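Local atomic coordinates of Galactose/lactose metabolism regulatory protein GAL80 (Saccharomyces cerevisiae, PDB entry 3BTV), a protein that binds the transcriptional activator GAL4 and so blocks expression of the galactose and lactose metabolic genes when no inducing sugar is present. Residues B[65-70]-B[75-80]; B[215-220]-B[295-300]; B[227-232]-B[412-417]; B[359-364]-B[368-373]. The protein carries 1 engineered substitution. All coordinates share one frame; numbering follows the deposited sequence.

Contact 1: residues B[65-70]-B[75-80]; sequences ATIQRL and ATAFPT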
# COMPACT_ATOMS: atom_id res chain seq x y z
N ALA B 65 -46.71 -9.64 13.30
CA ALA B 65 -46.91 -8.73 12.18
C ALA B 65 -46.23 -9.27 10.92
O ALA B 65 -46.85 -9.37 9.86
CB ALA B 65 -46.37 -7.35 12.52
N THR B 66 -44.95 -9.62 11.05
CA THR B 66 -44.14 -10.09 9.93
C THR B 66 -44.68 -11.40 9.35
O THR B 66 -44.73 -11.58 8.13
CB THR B 66 -42.66 -10.31 10.35
OG1 THR B 66 -42.07 -9.05 10.68
CG2 THR B 66 -41.87 -10.98 9.22
N ILE B 67 -45.06 -12.32 10.23
CA ILE B 67 -45.56 -13.61 9.80
C ILE B 67 -46.82 -13.40 8.97
O ILE B 67 -47.13 -14.18 8.07
CB ILE B 67 -45.88 -14.53 10.99
CG1 ILE B 67 -44.64 -14.71 11.87
CG2 ILE B 67 -46.37 -15.89 10.51
CD1 ILE B 67 -44.86 -15.60 13.07
N GLN B 68 -47.53 -12.32 9.27
CA GLN B 68 -48.75 -11.99 8.55
C GLN B 68 -48.42 -11.22 7.29
O GLN B 68 -48.83 -11.59 6.19
CB GLN B 68 -49.68 -11.18 9.45
CG GLN B 68 -51.12 -11.14 8.98
CD GLN B 68 -52.05 -10.66 10.07
OE1 GLN B 68 -51.61 -10.24 11.14
NE2 GLN B 68 -53.35 -10.71 9.79
N ARG B 69 -47.66 -10.14 7.45
CA ARG B 69 -47.33 -9.25 6.34
C ARG B 69 -46.58 -9.98 5.22
O ARG B 69 -46.51 -9.49 4.10
CB ARG B 69 -46.51 -8.06 6.85
CG ARG B 69 -46.02 -7.13 5.75
CD ARG B 69 -45.48 -5.84 6.34
NE ARG B 69 -44.88 -4.98 5.32
CZ ARG B 69 -44.45 -3.74 5.54
NH1 ARG B 69 -44.57 -3.20 6.75
NH2 ARG B 69 -43.92 -3.04 4.55
N LEU B 70 -46.03 -11.15 5.54
CA LEU B 70 -45.29 -11.92 4.55
C LEU B 70 -45.99 -13.21 4.16
O LEU B 70 -45.54 -13.92 3.26
CB LEU B 70 -43.88 -12.23 5.06
CG LEU B 70 -42.92 -11.05 5.14
CD1 LEU B 70 -41.55 -11.50 5.63
CD2 LEU B 70 -42.82 -10.36 3.79
N ALA B 75 -44.94 -20.32 9.92
CA ALA B 75 -44.19 -19.67 10.99
C ALA B 75 -45.08 -19.31 12.17
O ALA B 75 -46.14 -18.71 12.01
CB ALA B 75 -43.48 -18.43 10.47
N THR B 76 -44.64 -19.69 13.37
CA THR B 76 -45.31 -19.29 14.59
C THR B 76 -44.39 -18.36 15.38
O THR B 76 -43.18 -18.59 15.45
CB THR B 76 -45.68 -20.51 15.45
OG1 THR B 76 -44.51 -21.29 15.72
CG2 THR B 76 -46.70 -21.38 14.72
N ALA B 77 -44.96 -17.31 15.95
CA ALA B 77 -44.19 -16.30 16.68
C ALA B 77 -44.00 -16.67 18.15
O ALA B 77 -44.93 -16.55 18.95
CB ALA B 77 -44.85 -14.93 16.55
N PHE B 78 -42.80 -17.10 18.50
CA PHE B 78 -42.50 -17.51 19.87
C PHE B 78 -42.36 -16.32 20.81
O PHE B 78 -41.85 -15.27 20.41
CB PHE B 78 -41.26 -18.41 19.92
CG PHE B 78 -41.48 -19.77 19.31
CD1 PHE B 78 -41.67 -19.91 17.94
CD2 PHE B 78 -41.50 -20.90 20.11
CE1 PHE B 78 -41.88 -21.16 17.38
CE2 PHE B 78 -41.71 -22.15 19.55
CZ PHE B 78 -41.90 -22.28 18.19
N PRO B 79 -42.80 -16.49 22.06
CA PRO B 79 -42.87 -15.43 23.07
C PRO B 79 -41.51 -15.17 23.71
O PRO B 79 -41.14 -14.02 23.94
CB PRO B 79 -43.82 -16.01 24.14
CG PRO B 79 -44.32 -17.33 23.58
CD PRO B 79 -43.30 -17.77 22.59
N THR B 80 -40.79 -16.25 24.01
CA THR B 80 -39.51 -16.15 24.69
C THR B 80 -38.41 -16.75 23.84
O THR B 80 -38.67 -17.55 22.94
CB THR B 80 -39.54 -16.89 26.04
OG1 THR B 80 -39.73 -18.30 25.80
CG2 THR B 80 -40.67 -16.38 26.90
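Ile67 carries the helix side of this contact, and its two methyl ends divide the work between Ala75 and Ala77. The residues belong to the beta-alpha-beta unit of strand 50-56, helix 60-69 and strand 76-78 in the Rossmann-type domain, where 76-78 is an outermost strand of the parallel sheet. Ile67 and Ala75 stand 6.3 Å apart at their CA atoms, close enough for one isoleucine to reach two alanines. With CG1 anti to the carbonyl carbon (chi1 -57°) and the chain extended beyond it (chi2 -180°), CD1 is carried across to the strand. It lies 3.5 Å from Ala77 CB and touches the peptide between Thr76 and Ala77, reaching Ala77 N at 3.4 Å. The other branch stays closer to the loop: CG2 of Ile67 meets Ala75 CB at 3.8 Å and sits tightly against Ala75 O, at 3.2 Å. With an alanine in place of Ile67, both branches vanish, and the methyls of Ala75 and Ala77 would probably lose the apolar partner they share, a gap opening beside the edge strand. Behind the contact, Ile67 also rests on Leu55, while Thr76 and Phe78 give their backbone bonds to Thr53 and Leu55. The helix therefore meets the strand here by methyl packing, without directional bonds, whereas the strand's backbone bonds are made inside the sheet.

Contact 2: residues B[215-220]-B[295-300]; sequences GHTIDI and LVIDIH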
# COMPACT_ATOMS: atom_id res chain seq x y z
N GLY B 215 -12.26 -6.96 7.36
CA GLY B 215 -12.54 -8.36 7.61
C GLY B 215 -13.10 -9.11 6.39
O GLY B 215 -12.58 -10.15 6.00
N HIS B 216 -14.18 -8.60 5.80
CA HIS B 216 -14.75 -9.25 4.63
C HIS B 216 -13.70 -9.34 3.51
O HIS B 216 -13.50 -10.38 2.90
CB HIS B 216 -15.98 -8.49 4.12
CG HIS B 216 -17.25 -8.81 4.85
ND1 HIS B 216 -17.94 -9.99 4.67
CD2 HIS B 216 -17.98 -8.08 5.73
CE1 HIS B 216 -19.03 -9.98 5.42
NE2 HIS B 216 -19.08 -8.83 6.07
N THR B 217 -13.00 -8.23 3.29
CA THR B 217 -12.04 -8.14 2.18
C THR B 217 -10.81 -9.03 2.34
O THR B 217 -10.41 -9.73 1.41
CB THR B 217 -11.59 -6.69 1.97
OG1 THR B 217 -12.75 -5.87 1.77
CG2 THR B 217 -10.71 -6.60 0.73
N ILE B 218 -10.21 -9.02 3.52
CA ILE B 218 -8.99 -9.77 3.72
C ILE B 218 -9.34 -11.26 3.73
O ILE B 218 -8.53 -12.11 3.35
CB ILE B 218 -8.28 -9.35 5.02
CG1 ILE B 218 -6.78 -9.63 4.90
CG2 ILE B 218 -8.91 -10.06 6.21
CD1 ILE B 218 -6.03 -8.71 3.95
N ASP B 219 -10.56 -11.57 4.13
CA ASP B 219 -10.96 -12.97 4.10
C ASP B 219 -11.10 -13.48 2.67
O ASP B 219 -10.68 -14.59 2.38
CB ASP B 219 -12.28 -13.22 4.83
CG ASP B 219 -12.73 -14.67 4.69
OD1 ASP B 219 -12.05 -15.56 5.26
OD2 ASP B 219 -13.72 -14.93 3.99
N ILE B 220 -11.71 -12.70 1.77
CA ILE B 220 -11.79 -13.16 0.38
C ILE B 220 -10.41 -13.22 -0.24
O ILE B 220 -10.13 -14.06 -1.10
CB ILE B 220 -12.75 -12.33 -0.54
CG1 ILE B 220 -12.24 -10.90 -0.70
CG2 ILE B 220 -14.19 -12.34 -0.01
CD1 ILE B 220 -13.11 -10.08 -1.65
N LEU B 295 -13.37 -0.14 -4.04
CA LEU B 295 -12.51 -1.22 -3.61
C LEU B 295 -11.72 -1.68 -4.83
O LEU B 295 -12.31 -1.87 -5.91
CB LEU B 295 -13.36 -2.37 -3.07
CG LEU B 295 -12.69 -3.69 -2.64
CD1 LEU B 295 -12.30 -4.53 -3.84
CD2 LEU B 295 -11.47 -3.41 -1.78
N VAL B 296 -10.41 -1.84 -4.68
CA VAL B 296 -9.63 -2.51 -5.72
C VAL B 296 -8.64 -3.45 -5.10
O VAL B 296 -7.98 -3.12 -4.12
CB VAL B 296 -8.88 -1.54 -6.67
CG1 VAL B 296 -9.65 -0.24 -6.83
CG2 VAL B 296 -7.47 -1.28 -6.19
N ILE B 297 -8.60 -4.65 -5.66
CA ILE B 297 -7.64 -5.69 -5.30
C ILE B 297 -6.84 -5.99 -6.57
O ILE B 297 -7.41 -6.43 -7.59
CB ILE B 297 -8.36 -6.95 -4.82
CG1 ILE B 297 -9.30 -6.61 -3.65
CG2 ILE B 297 -7.39 -8.06 -4.45
CD1 ILE B 297 -10.15 -7.78 -3.21
N ASP B 298 -5.56 -5.68 -6.53
CA ASP B 298 -4.64 -5.94 -7.64
C ASP B 298 -3.77 -7.12 -7.28
O ASP B 298 -3.01 -7.06 -6.32
CB ASP B 298 -3.74 -4.72 -7.84
CG ASP B 298 -4.43 -3.59 -8.58
OD1 ASP B 298 -4.04 -2.42 -8.37
OD2 ASP B 298 -5.36 -3.87 -9.37
N ILE B 299 -3.86 -8.19 -8.06
CA ILE B 299 -3.01 -9.36 -7.84
C ILE B 299 -2.03 -9.49 -9.00
O ILE B 299 -2.44 -9.64 -10.14
CB ILE B 299 -3.87 -10.61 -7.67
CG1 ILE B 299 -4.83 -10.40 -6.50
CG2 ILE B 299 -2.99 -11.85 -7.45
CD1 ILE B 299 -5.71 -11.57 -6.19
N HIS B 300 -0.74 -9.36 -8.73
CA HIS B 300 0.26 -9.40 -9.81
C HIS B 300 0.90 -10.78 -9.87
O HIS B 300 1.55 -11.22 -8.90
CB HIS B 300 1.32 -8.33 -9.57
CG HIS B 300 0.75 -6.98 -9.28
ND1 HIS B 300 0.22 -6.17 -10.26
CD2 HIS B 300 0.62 -6.29 -8.11
CE1 HIS B 300 -0.21 -5.04 -9.72
NE2 HIS B 300 0.02 -5.09 -8.42
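Thr217 and Ile220, one helical turn apart in helix 209-225, rest on Leu295 and Ile297 of strand 295-301, an alpha/beta packing in which a helix lies along one face of the large mixed sheet of the C-terminal domain. The two axes run nearly in the same direction, 21° apart, and their closest approach is 11.0 Å; the interval is spanned by side chains alone, which meet at about van der Waals distance. Apolar contacts do all of the bridging. Thr217 CG2 meets Leu295 CD2 at 4.1 Å and Ile297 CD1 at 4.2 Å, the threonine sliding past each partner in the opposite direction. Ile220 crosses Ile297 obliquely; its CG1 sits between the backbone N and the carbonyl carbon (chi1 65°), and from there its extended chain brings CD1 toward the strand. The polar groups of the touching residues bond away from the interface. OG1 of Thr217 is bonded to Thr213 O in the preceding turn, and it is the methyl CG2 that meets the strand. Leu295 and Ile297 are paired through their backbones with Gly310 and Leu308 of the neighbouring strand. The surrounding core continues the packing: Thr217 also touches Ile181 of strand 176-184, and Ile220 touches Ile161 of helix 159-169. The two isoleucines finally meet end methyl to end methyl, with Ile220 CD1 4.1 Å from Ile297 CD1.

Contact 3: residues B[227-232]-B[412-417]; sequences SYFSRI and HRLIES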
# COMPACT_ATOMS: atom_id res chain seq x y z
N SER B 227 -4.36 -18.99 0.78
CA SER B 227 -3.26 -18.88 1.74
C SER B 227 -3.67 -18.03 2.93
O SER B 227 -4.43 -17.07 2.77
CB SER B 227 -2.02 -18.24 1.11
OG SER B 227 -0.95 -18.21 2.05
N TYR B 228 -3.19 -18.39 4.12
CA TYR B 228 -3.25 -17.50 5.27
C TYR B 228 -1.98 -16.64 5.34
O TYR B 228 -1.04 -16.84 4.57
CB TYR B 228 -3.40 -18.29 6.58
CG TYR B 228 -4.67 -19.10 6.64
CD1 TYR B 228 -4.65 -20.48 6.62
CD2 TYR B 228 -5.91 -18.47 6.68
CE1 TYR B 228 -5.82 -21.23 6.66
CE2 TYR B 228 -7.08 -19.20 6.71
CZ TYR B 228 -7.03 -20.57 6.70
OH TYR B 228 -8.20 -21.29 6.73
N PHE B 229 -1.97 -15.69 6.26
CA PHE B 229 -0.82 -14.81 6.42
C PHE B 229 0.25 -15.43 7.31
O PHE B 229 -0.07 -16.19 8.21
CB PHE B 229 -1.24 -13.46 7.00
CG PHE B 229 -1.90 -12.58 6.00
CD1 PHE B 229 -3.26 -12.63 5.80
CD2 PHE B 229 -1.14 -11.71 5.23
CE1 PHE B 229 -3.87 -11.82 4.86
CE2 PHE B 229 -1.75 -10.89 4.28
CZ PHE B 229 -3.11 -10.95 4.10
N SER B 230 1.50 -15.08 7.05
CA SER B 230 2.61 -15.52 7.88
C SER B 230 2.91 -14.42 8.90
O SER B 230 2.92 -14.65 10.11
CB SER B 230 3.84 -15.80 7.01
OG SER B 230 5.04 -15.71 7.74
N ARG B 231 3.14 -13.21 8.39
CA ARG B 231 3.48 -12.07 9.23
C ARG B 231 2.64 -10.87 8.83
O ARG B 231 2.30 -10.72 7.68
CB ARG B 231 4.97 -11.74 9.09
CG ARG B 231 5.88 -12.90 9.52
CD ARG B 231 7.37 -12.54 9.49
NE ARG B 231 7.76 -11.71 10.63
CZ ARG B 231 8.99 -11.64 11.13
NH1 ARG B 231 9.97 -12.38 10.60
NH2 ARG B 231 9.25 -10.86 12.17
N ILE B 232 2.30 -10.02 9.80
CA ILE B 232 1.56 -8.80 9.51
C ILE B 232 2.03 -7.63 10.36
O ILE B 232 2.55 -7.81 11.47
CB ILE B 232 0.06 -8.97 9.74
CG1 ILE B 232 -0.20 -9.30 11.21
CG2 ILE B 232 -0.48 -10.10 8.87
CD1 ILE B 232 -1.33 -8.55 11.84
N HIS B 412 -11.42 -13.69 13.21
CA HIS B 412 -11.35 -12.92 14.44
C HIS B 412 -9.92 -12.88 15.00
O HIS B 412 -9.48 -11.85 15.51
CB HIS B 412 -12.30 -13.46 15.50
CG HIS B 412 -13.63 -12.77 15.51
ND1 HIS B 412 -13.78 -11.45 15.85
CD2 HIS B 412 -14.87 -13.23 15.22
CE1 HIS B 412 -15.06 -11.11 15.76
NE2 HIS B 412 -15.74 -12.17 15.38
N ARG B 413 -9.21 -14.00 14.93
CA ARG B 413 -7.83 -14.04 15.41
C ARG B 413 -6.98 -13.09 14.62
O ARG B 413 -6.08 -12.44 15.16
CB ARG B 413 -7.26 -15.46 15.33
CG ARG B 413 -7.87 -16.42 16.34
CD ARG B 413 -7.36 -17.85 16.18
NE ARG B 413 -7.89 -18.72 17.22
CZ ARG B 413 -7.65 -20.03 17.31
NH1 ARG B 413 -6.88 -20.64 16.41
NH2 ARG B 413 -8.19 -20.73 18.30
N LEU B 414 -7.26 -13.00 13.32
CA LEU B 414 -6.52 -12.09 12.47
C LEU B 414 -6.85 -10.63 12.81
O LEU B 414 -5.95 -9.79 12.89
CB LEU B 414 -6.80 -12.36 10.98
CG LEU B 414 -6.02 -11.49 9.99
CD1 LEU B 414 -4.52 -11.66 10.18
CD2 LEU B 414 -6.44 -11.80 8.52
N ILE B 415 -8.12 -10.34 13.01
CA ILE B 415 -8.53 -8.99 13.37
C ILE B 415 -7.94 -8.62 14.73
O ILE B 415 -7.42 -7.52 14.92
CB ILE B 415 -10.05 -8.87 13.47
CG1 ILE B 415 -10.70 -9.06 12.09
CG2 ILE B 415 -10.41 -7.52 14.04
CD1 ILE B 415 -10.14 -8.15 11.02
N GLU B 416 -8.01 -9.55 15.68
CA GLU B 416 -7.41 -9.31 16.99
C GLU B 416 -5.95 -8.93 16.80
O GLU B 416 -5.47 -7.96 17.39
CB GLU B 416 -7.55 -10.53 17.89
CG GLU B 416 -6.90 -10.37 19.27
CD GLU B 416 -7.21 -9.03 19.93
OE1 GLU B 416 -8.30 -8.47 19.67
OE2 GLU B 416 -6.36 -8.54 20.71
N SER B 417 -5.25 -9.66 15.94
CA SER B 417 -3.83 -9.42 15.68
C SER B 417 -3.55 -8.09 15.00
O SER B 417 -2.53 -7.45 15.28
CB SER B 417 -3.24 -10.55 14.86
OG SER B 417 -3.46 -11.78 15.52
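Phe229 faces Leu414 with 8.7 Å between their CA atoms, and Ile232 faces Ser417 at 8.2 Å, so the two contact points are three residues apart in both segments. The result is alpha/beta packing of helix 405-424 against strand 229-237, near an edge of the mixed sheet of the C-terminal domain. The chain turns a corner at Ser230, between the two contact points, yet both side chains start toward the helix. At the first point, CD1 of Phe229 touches Leu414 CD2 at 4.3 Å, the methyl approaching the ring obliquely. Phe229 has further neighbours: Phe267 meets it edge-to-face, and Ile218 and Gln222 of helix 209-225 pack on it. Leu414 likewise leans on Gln222, which joins the two helices around this buried spot. At the second point, Ile232 places CG1 in the position between its backbone N and carbonyl carbon (chi1 62°), sending CD1 onto the helix backbone. That methyl lies 3.8 Å from Ser417 O and 4.1 Å from Ser417 CB, an apolar group on a serine whose hydroxyl is engaged elsewhere. Ser417 OG turns back along its own helix to Arg413 O, which already accepts the helical bond from Ser417 N. The two donors reach that carbonyl oxygen from opposite faces of its plane, OG at 2.7 Å and tilted 25° out of it, and N at 3.0 Å.

Contact 4: residues B[359-364]-B[368-373]; sequences RNYNAI and IHRLYQ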
# COMPACT_ATOMS: atom_id res chain seq x y z
N ARG B 359 -23.67 -7.61 -15.65
CA ARG B 359 -24.47 -6.40 -15.53
C ARG B 359 -25.80 -6.74 -14.87
O ARG B 359 -26.39 -7.79 -15.15
CB ARG B 359 -24.69 -5.80 -16.91
CG ARG B 359 -23.69 -6.31 -17.92
CD ARG B 359 -23.38 -5.31 -19.01
NE ARG B 359 -22.20 -5.72 -19.77
CZ ARG B 359 -21.73 -5.08 -20.83
NH1 ARG B 359 -22.32 -3.98 -21.28
NH2 ARG B 359 -20.65 -5.54 -21.45
N ASN B 360 -26.26 -5.85 -14.00
CA ASN B 360 -27.51 -6.07 -13.27
C ASN B 360 -27.42 -7.18 -12.23
O ASN B 360 -28.44 -7.76 -11.85
CB ASN B 360 -28.66 -6.35 -14.24
CG ASN B 360 -29.05 -5.13 -15.06
OD1 ASN B 360 -28.93 -3.99 -14.60
ND2 ASN B 360 -29.53 -5.37 -16.28
N TYR B 361 -26.21 -7.49 -11.77
CA TYR B 361 -26.08 -8.44 -10.67
C TYR B 361 -26.19 -7.69 -9.36
O TYR B 361 -25.48 -6.71 -9.12
CB TYR B 361 -24.76 -9.22 -10.73
CG TYR B 361 -24.59 -10.22 -9.61
CD1 TYR B 361 -25.38 -11.36 -9.52
CD2 TYR B 361 -23.63 -10.02 -8.63
CE1 TYR B 361 -25.20 -12.28 -8.48
CE2 TYR B 361 -23.44 -10.93 -7.61
CZ TYR B 361 -24.21 -12.04 -7.53
OH TYR B 361 -24.01 -12.92 -6.49
N ASN B 362 -27.11 -8.14 -8.52
CA ASN B 362 -27.26 -7.57 -7.19
C ASN B 362 -26.39 -8.36 -6.23
O ASN B 362 -26.80 -9.42 -5.75
CB ASN B 362 -28.72 -7.64 -6.77
CG ASN B 362 -29.02 -6.80 -5.55
OD1 ASN B 362 -28.11 -6.43 -4.80
ND2 ASN B 362 -30.29 -6.49 -5.35
N ALA B 363 -25.20 -7.85 -5.96
CA ALA B 363 -24.23 -8.58 -5.15
C ALA B 363 -24.78 -8.79 -3.76
O ALA B 363 -24.62 -9.85 -3.16
CB ALA B 363 -22.92 -7.82 -5.09
N ILE B 364 -25.44 -7.74 -3.26
CA ILE B 364 -26.02 -7.73 -1.93
C ILE B 364 -26.86 -8.97 -1.65
O ILE B 364 -26.58 -9.74 -0.72
CB ILE B 364 -26.94 -6.52 -1.76
CG1 ILE B 364 -26.19 -5.24 -2.15
CG2 ILE B 364 -27.46 -6.44 -0.34
CD1 ILE B 364 -27.10 -4.06 -2.42
N ILE B 368 -25.63 -13.48 -0.79
CA ILE B 368 -26.33 -14.21 0.27
C ILE B 368 -27.17 -15.34 -0.31
O ILE B 368 -27.31 -16.40 0.29
CB ILE B 368 -27.23 -13.29 1.14
CG1 ILE B 368 -26.40 -12.54 2.18
CG2 ILE B 368 -28.26 -14.12 1.87
CD1 ILE B 368 -25.56 -11.42 1.60
N HIS B 369 -27.71 -15.11 -1.50
CA HIS B 369 -28.55 -16.12 -2.14
C HIS B 369 -27.71 -17.35 -2.43
O HIS B 369 -28.14 -18.48 -2.18
CB HIS B 369 -29.15 -15.59 -3.44
CG HIS B 369 -30.07 -16.56 -4.11
ND1 HIS B 369 -29.66 -17.39 -5.14
CD2 HIS B 369 -31.37 -16.85 -3.89
CE1 HIS B 369 -30.68 -18.14 -5.53
NE2 HIS B 369 -31.73 -17.83 -4.79
N ARG B 370 -26.52 -17.12 -2.95
CA ARG B 370 -25.63 -18.19 -3.38
C ARG B 370 -25.09 -18.95 -2.18
O ARG B 370 -24.72 -20.12 -2.28
CB ARG B 370 -24.50 -17.64 -4.27
CG ARG B 370 -24.97 -17.31 -5.69
CD ARG B 370 -23.99 -16.40 -6.44
NE ARG B 370 -22.77 -17.10 -6.84
CZ ARG B 370 -22.46 -17.42 -8.10
NH1 ARG B 370 -23.27 -17.09 -9.11
NH2 ARG B 370 -21.32 -18.05 -8.35
N LEU B 371 -25.06 -18.27 -1.04
CA LEU B 371 -24.68 -18.92 0.21
C LEU B 371 -25.76 -19.92 0.64
O LEU B 371 -25.47 -21.07 0.98
CB LEU B 371 -24.45 -17.88 1.31
CG LEU B 371 -24.14 -18.40 2.71
CD1 LEU B 371 -22.99 -19.40 2.67
CD2 LEU B 371 -23.82 -17.24 3.65
N TYR B 372 -27.01 -19.48 0.63
CA TYR B 372 -28.14 -20.35 0.93
C TYR B 372 -28.17 -21.54 -0.01
O TYR B 372 -28.35 -22.68 0.42
CB TYR B 372 -29.47 -19.59 0.83
CG TYR B 372 -29.90 -18.99 2.15
CD1 TYR B 372 -29.50 -17.71 2.51
CD2 TYR B 372 -30.71 -19.70 3.03
CE1 TYR B 372 -29.88 -17.16 3.71
CE2 TYR B 372 -31.10 -19.15 4.24
CZ TYR B 372 -30.68 -17.88 4.57
OH TYR B 372 -31.05 -17.32 5.77
N GLN B 373 -27.97 -21.28 -1.30
CA GLN B 373 -27.95 -22.34 -2.29
C GLN B 373 -26.89 -23.38 -1.95
O GLN B 373 -27.16 -24.59 -1.99
CB GLN B 373 -27.72 -21.76 -3.69
CG GLN B 373 -27.84 -22.78 -4.82
CD GLN B 373 -29.28 -23.15 -5.12
OE1 GLN B 373 -29.71 -24.28 -4.86
NE2 GLN B 373 -30.04 -22.20 -5.67
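Tyr361, in the loop before helix 363-380, reaches forward to Arg370 in the helix itself. With CG opposite the backbone N (chi1 -180°), the side chain extends toward the arginine, and OH comes to 3.5 Å from Arg370 CD. This is contact with the aliphatic part of the arginine: the ring and guanidinium planes stand 86° apart, and the hydroxyl approaches the guanidinium obliquely. The polar ends have other partners, Tyr361 OH being bonded to Asn367 OD1 and Arg370 NE to Lys157 O, while both side chains also touch Pro159. Asn362 follows at the N-cap position, and Ala363 begins the helix and contributes little to the contact. Ile364 takes part through its carbonyl rather than its outward-directed side chain. Its O lies 3.9 Å from Ile368 N, too long for the usual helical bond. Ile368 bends back (chi2 73°) and places CD1 3.0 Å from Ile364 O, a contact short enough that its exact length is doubtful. Further on, Tyr372 OH bonds to His39 ND1 and its ring meets Phe50 edge-to-face. Loop residue, N-cap and first turns folded together in this way make up a helix N-terminus, here of helix 363-380, which packs on helix 39-45 of the Rossmann-type domain.

Contacts 2 and 3 are buried, whereas contact 1 is partly buried and contact 4 lies at the surface. Contacts 2 and 3 are neighbours in the same core: each sets a helix on the same mixed sheet, and they touch directly, Ile218 CG1 lying 3.6 Å from Phe229 CE1. Contact 1 belongs to the Rossmann-type domain, on the opposite side of the chain's centre, its centre about 39 Å from that of contact 2. Contact 4, within a single helix and its approach, has its centre about 18 Å from that of contact 2. Methyl packing dominates contacts 1 and 2; contact 3 adds an aromatic ring, and contact 4 mixes aliphatic and carbonyl contacts with polar groups satisfied by outside partners.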